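Local coordinates for protein glucokinase (PDB 3VOV) that probably transfers a phosphate from ATP to glucose and other hexoses, as a zinc-binding hexokinase of the ROK family, at residues T11-G16 with V27-P32; I61-P66 with V102-D107. All coordinates share one frame; numbering follows the deposited sequence.

Contact 1: T11-G16 with V27-P32; sequences TKIAAG and VVVPTP
I13 and V29 face each other as an antiparallel hydrogen-bonded pair, and their side chains meet at a slant on the face that also carries A15 and V27. V29 turns CG2 into the position between its own backbone N and carbonyl carbon (chi1 -64°), which brings that methyl within 3.7 Å of I13 CB. The CG1-CD1 arm of I13 runs toward the open end of the hairpin: the I13 and T31 side chains cross at about a right angle, CG1 lying 3.7 Å from T31 OG1, and CD1 ends 4.1 Å from P32 CD. Branched residues suit this face, where I13 packs on A42 and L43 of helix 36-54.

On the reverse face A14 and V28 form a non-hydrogen-bonded pair. V28 CG1 reaches K12 CD at 3.9 Å; the bend at chi2 of the lysine lays CD over the V29 carbonyl, 3.4 Å from V29 O.

T31 N gives a straight bond to T11 O (2.8 Å), approaching from above the carbonyl plane. P30, lacking an N-H, fits the non-hydrogen-bonded place opposite K12. T31, just past the end of strand 27-30, bonds through OG1 to G9 O in the loop that leads into strand 12-18. The chemistry is that of an edge hairpin: backbone bonds fix the register, and aliphatic groups line the helix side, the other being more open.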
loop_
_atom_site.group_PDB
_atom_site.type_symbol
_atom_site.label_atom_id
_atom_site.label_comp_id
_atom_site.label_asym_id
_atom_site.label_seq_id
_atom_site.Cartn_x
_atom_site.Cartn_y
_atom_site.Cartn_z
ATOM N N THR B 11 -31.163 17.173 12.279
ATOM C CA THR B 11 -31.629 17.890 13.474
ATOM C C THR B 11 -32.553 19.057 13.101
ATOM O O THR B 11 -33.638 19.212 13.681
ATOM C CB THR B 11 -30.418 18.509 14.206
ATOM O OG1 THR B 11 -29.416 17.516 14.395
ATOM C CG2 THR B 11 -30.797 19.153 15.564
ATOM N N LYS B 12 -32.091 19.874 12.147
ATOM C CA LYS B 12 -32.711 21.157 11.781
ATOM C C LYS B 12 -32.955 21.326 10.280
ATOM O O LYS B 12 -32.209 20.812 9.437
ATOM C CB LYS B 12 -31.803 22.306 12.231
ATOM C CG LYS B 12 -31.592 22.375 13.765
ATOM C CD LYS B 12 -32.903 22.814 14.443
ATOM C CE LYS B 12 -32.765 23.100 15.950
ATOM N NZ LYS B 12 -31.394 23.551 16.273
ATOM N N ILE B 13 -34.000 22.079 9.961
ATOM C CA ILE B 13 -34.212 22.604 8.616
ATOM C C ILE B 13 -33.865 24.099 8.649
ATOM O O ILE B 13 -34.355 24.826 9.517
ATOM C CB ILE B 13 -35.711 22.486 8.232
ATOM C CG1 ILE B 13 -36.079 20.998 8.076
ATOM C CG2 ILE B 13 -36.033 23.384 7.017
ATOM C CD1 ILE B 13 -37.534 20.700 7.998
ATOM N N ALA B 14 -33.032 24.541 7.697
ATOM C CA ALA B 14 -32.778 25.954 7.464
ATOM C C ALA B 14 -33.432 26.441 6.173
ATOM O O ALA B 14 -33.476 25.710 5.152
ATOM C CB ALA B 14 -31.267 26.226 7.445
ATOM N N ALA B 15 -33.945 27.673 6.202
ATOM C CA ALA B 15 -34.570 28.250 5.042
ATOM C C ALA B 15 -34.185 29.728 4.886
ATOM O O ALA B 15 -33.962 30.408 5.889
ATOM C CB ALA B 15 -36.127 28.095 5.141
ATOM N N GLY B 16 -34.104 30.223 3.663
ATOM C CA GLY B 16 -33.948 31.664 3.506
ATOM C C GLY B 16 -34.173 32.066 2.091
ATOM O O GLY B 16 -33.877 31.281 1.185
ATOM N N VAL B 27 -34.370 31.192 8.608
ATOM C CA VAL B 27 -35.345 30.554 9.507
ATOM C C VAL B 27 -34.774 29.224 9.831
ATOM O O VAL B 27 -34.244 28.525 8.957
ATOM C CB VAL B 27 -36.723 30.436 8.816
ATOM C CG1 VAL B 27 -37.682 29.416 9.543
ATOM C CG2 VAL B 27 -37.353 31.819 8.707
ATOM N N VAL B 28 -34.808 28.860 11.098
ATOM C CA VAL B 28 -34.337 27.528 11.471
ATOM C C VAL B 28 -35.411 26.902 12.350
ATOM O O VAL B 28 -35.933 27.578 13.257
ATOM C CB VAL B 28 -32.925 27.564 12.135
ATOM C CG1 VAL B 28 -32.487 26.192 12.639
ATOM C CG2 VAL B 28 -31.868 28.194 11.169
ATOM N N VAL B 29 -35.777 25.653 12.015
ATOM C CA VAL B 29 -36.820 24.904 12.685
ATOM C C VAL B 29 -36.336 23.462 12.874
ATOM O O VAL B 29 -35.451 23.007 12.165
ATOM C CB VAL B 29 -38.165 24.926 11.888
ATOM C CG1 VAL B 29 -38.723 26.384 11.796
ATOM C CG2 VAL B 29 -38.003 24.375 10.484
ATOM N N PRO B 30 -36.905 22.741 13.848
ATOM C CA PRO B 30 -36.472 21.338 14.034
ATOM C C PRO B 30 -36.916 20.442 12.861
ATOM O O PRO B 30 -37.968 20.691 12.265
ATOM C CB PRO B 30 -37.173 20.925 15.351
ATOM C CG PRO B 30 -37.500 22.283 16.050
ATOM C CD PRO B 30 -37.906 23.150 14.859
ATOM N N THR B 31 -36.137 19.409 12.541
ATOM C CA THR B 31 -36.572 18.461 11.514
ATOM C C THR B 31 -37.534 17.435 12.135
ATOM O O THR B 31 -37.152 16.754 13.073
ATOM C CB THR B 31 -35.372 17.706 10.912
ATOM O OG1 THR B 31 -34.405 18.643 10.420
ATOM C CG2 THR B 31 -35.823 16.761 9.807
ATOM N N PRO B 32 -38.779 17.313 11.626
ATOM C CA PRO B 32 -39.724 16.348 12.234
ATOM C C PRO B 32 -39.245 14.909 12.324
ATOM O O PRO B 32 -38.416 14.493 11.529
ATOM C CB PRO B 32 -40.949 16.442 11.332
ATOM C CG PRO B 32 -40.900 17.850 10.821
ATOM C CD PRO B 32 -39.445 18.136 10.595
#

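Contact 2: I61-P66 with V102-D107; sequences IGLGTP and VFLEND
L63 and L104 lie side by side and point the same way, their CD2 methyls 3.9 Å apart, at the middle of a parallel strand pair. L63 holds CG anti to its backbone N (chi1 172°) whereas L104 has it beside the N, and these different torsions bring the two methyls together. I61 and V102 continue the same face, with I61 CB 4.2 Å from V102 CG2. Beta-branched and leucine side chains suit this buried layer because they are compact, wholly apolar and compatible with extended backbone. Alternating N-H donors lock the register: F103 N reaches I61 O at 2.8 Å, and L63 N answers to F103 O.

The reverse face is less closely filled across the pair, since G62 and G64 have no side chains to set beside F103 and E105. F103, partly exposed, brings CD2 to 3.9 Å from I61 O. E105 leads its carboxylate away from strand 61-65; OE1 accepts the N-H of N106 through its anti lone pair and a bond from N109 ND2, and OE2 forms a salt bridge with R148, so a buried glutamate is tolerated.

At the partly exposed C-terminal end the regular pairing gives out. D107 N still bonds T65 O (2.9 Å), but from well above the carbonyl plane, and D107 CG rests 3.4 Å from P66 CA. N106 is the N-cap of helix 107-118.

Strands 61-65 and 102-106, joined through helix 90-98, make a beta-alpha-beta crossover, the helix covering the face of I61, L63 and V102. Strand 3-8 flanks 61-65, 102-106 is one of the sheet's two outermost strands within this chain, and helix 284-299 packs against F103.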
loop_
_atom_site.group_PDB
_atom_site.type_symbol
_atom_site.label_atom_id
_atom_site.label_comp_id
_atom_site.label_asym_id
_atom_site.label_seq_id
_atom_site.Cartn_x
_atom_site.Cartn_y
_atom_site.Cartn_z
ATOM N N ILE B 61 -37.274 27.050 -5.626
ATOM C CA ILE B 61 -36.756 26.635 -4.353
ATOM C C ILE B 61 -35.561 25.708 -4.612
ATOM O O ILE B 61 -35.615 24.857 -5.515
ATOM C CB ILE B 61 -37.858 25.921 -3.574
ATOM C CG1 ILE B 61 -38.978 26.929 -3.224
ATOM C CG2 ILE B 61 -37.293 25.223 -2.334
ATOM C CD1 ILE B 61 -40.023 26.366 -2.296
ATOM N N GLY B 62 -34.481 25.892 -3.860
ATOM C CA GLY B 62 -33.371 24.940 -3.916
ATOM C C GLY B 62 -33.346 24.208 -2.596
ATOM O O GLY B 62 -33.511 24.830 -1.533
ATOM N N LEU B 63 -33.212 22.887 -2.674
ATOM C CA LEU B 63 -33.238 22.014 -1.492
ATOM C C LEU B 63 -32.019 21.108 -1.429
ATOM O O LEU B 63 -31.809 20.232 -2.322
ATOM C CB LEU B 63 -34.507 21.149 -1.500
ATOM C CG LEU B 63 -34.560 20.037 -0.414
ATOM C CD1 LEU B 63 -34.591 20.625 1.033
ATOM C CD2 LEU B 63 -35.843 19.172 -0.643
ATOM N N GLY B 64 -31.260 21.268 -0.352
ATOM C CA GLY B 64 -30.047 20.557 -0.143
ATOM C C GLY B 64 -30.309 19.505 0.893
ATOM O O GLY B 64 -30.967 19.755 1.917
ATOM N N THR B 65 -29.788 18.315 0.641
ATOM C CA THR B 65 -30.095 17.176 1.507
ATOM C C THR B 65 -28.835 16.317 1.677
ATOM O O THR B 65 -28.066 16.203 0.758
ATOM C CB THR B 65 -31.265 16.355 0.844
ATOM O OG1 THR B 65 -31.402 15.106 1.481
ATOM C CG2 THR B 65 -30.930 16.040 -0.554
ATOM N N PRO B 66 -28.642 15.682 2.840
ATOM C CA PRO B 66 -27.436 14.908 3.004
ATOM C C PRO B 66 -27.400 13.707 2.104
ATOM O O PRO B 66 -26.334 13.391 1.580
ATOM C CB PRO B 66 -27.519 14.412 4.454
ATOM C CG PRO B 66 -28.527 15.309 5.100
ATOM C CD PRO B 66 -29.499 15.596 4.033
ATOM N N VAL B 102 -38.739 23.077 -7.815
ATOM C CA VAL B 102 -37.809 22.696 -6.768
ATOM C C VAL B 102 -36.597 22.039 -7.443
ATOM O O VAL B 102 -36.764 21.176 -8.325
ATOM C CB VAL B 102 -38.474 21.693 -5.794
ATOM C CG1 VAL B 102 -37.439 21.093 -4.853
ATOM C CG2 VAL B 102 -39.590 22.356 -4.999
ATOM N N PHE B 103 -35.396 22.451 -7.019
ATOM C CA PHE B 103 -34.140 21.907 -7.520
ATOM C C PHE B 103 -33.366 21.265 -6.359
ATOM O O PHE B 103 -33.038 21.926 -5.375
ATOM C CB PHE B 103 -33.320 23.030 -8.204
ATOM C CG PHE B 103 -34.012 23.642 -9.413
ATOM C CD1 PHE B 103 -33.939 23.015 -10.653
ATOM C CD2 PHE B 103 -34.756 24.822 -9.292
ATOM C CE1 PHE B 103 -34.584 23.564 -11.778
ATOM C CE2 PHE B 103 -35.416 25.392 -10.406
ATOM C CZ PHE B 103 -35.319 24.766 -11.656
ATOM N N LEU B 104 -33.109 19.964 -6.463
ATOM C CA LEU B 104 -32.459 19.198 -5.411
ATOM C C LEU B 104 -30.942 19.221 -5.576
ATOM O O LEU B 104 -30.438 19.227 -6.694
ATOM C CB LEU B 104 -32.842 17.734 -5.564
ATOM C CG LEU B 104 -34.292 17.319 -5.408
ATOM C CD1 LEU B 104 -34.297 15.796 -5.184
ATOM C CD2 LEU B 104 -34.950 18.017 -4.245
ATOM N N GLU B 105 -30.218 19.170 -4.469
ATOM C CA GLU B 105 -28.781 19.069 -4.567
ATOM C C GLU B 105 -28.267 18.334 -3.332
ATOM O O GLU B 105 -28.861 18.412 -2.253
ATOM C CB GLU B 105 -28.155 20.457 -4.709
ATOM C CG GLU B 105 -26.591 20.467 -4.923
ATOM C CD GLU B 105 -26.161 19.633 -6.109
ATOM O OE1 GLU B 105 -26.007 18.384 -5.961
ATOM O OE2 GLU B 105 -25.958 20.227 -7.188
ATOM N N ASN B 106 -27.206 17.568 -3.520
ATOM C CA ASN B 106 -26.518 16.907 -2.415
ATOM C C ASN B 106 -25.865 18.000 -1.540
ATOM O O ASN B 106 -25.358 19.004 -2.057
ATOM C CB ASN B 106 -25.495 15.938 -3.026
ATOM C CG ASN B 106 -24.328 15.699 -2.139
ATOM O OD1 ASN B 106 -24.440 14.984 -1.128
ATOM N ND2 ASN B 106 -23.188 16.259 -2.495
ATOM N N ASP B 107 -25.867 17.811 -0.225
ATOM C CA ASP B 107 -25.374 18.842 0.699
ATOM C C ASP B 107 -23.916 19.238 0.502
ATOM O O ASP B 107 -23.588 20.409 0.616
ATOM C CB ASP B 107 -25.626 18.454 2.148
ATOM C CG ASP B 107 -24.905 17.155 2.560
ATOM O OD1 ASP B 107 -24.423 16.352 1.743
ATOM O OD2 ASP B 107 -24.773 16.996 3.748
#

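How the contacts relate
Contacts 1 and 2 belong to the same five-stranded mixed sheet and represent its two flanks, with strand 3-8 between them; their nearest atoms are about 7 Å apart. Contact 1 is a local antiparallel hairpin at one edge, partly open to solvent, so exposed K12 and V28 are tolerated there. Contact 2 is a parallel pairing of strands distant in sequence, largely buried, with helices covering both faces and a glutamate whose charge is met by R148 from outside the pair. Together they show the order expected of the actin-like ATPase fold to which ROK kinases belong: an antiparallel hairpin on one side of the first strand, parallel strands on the other.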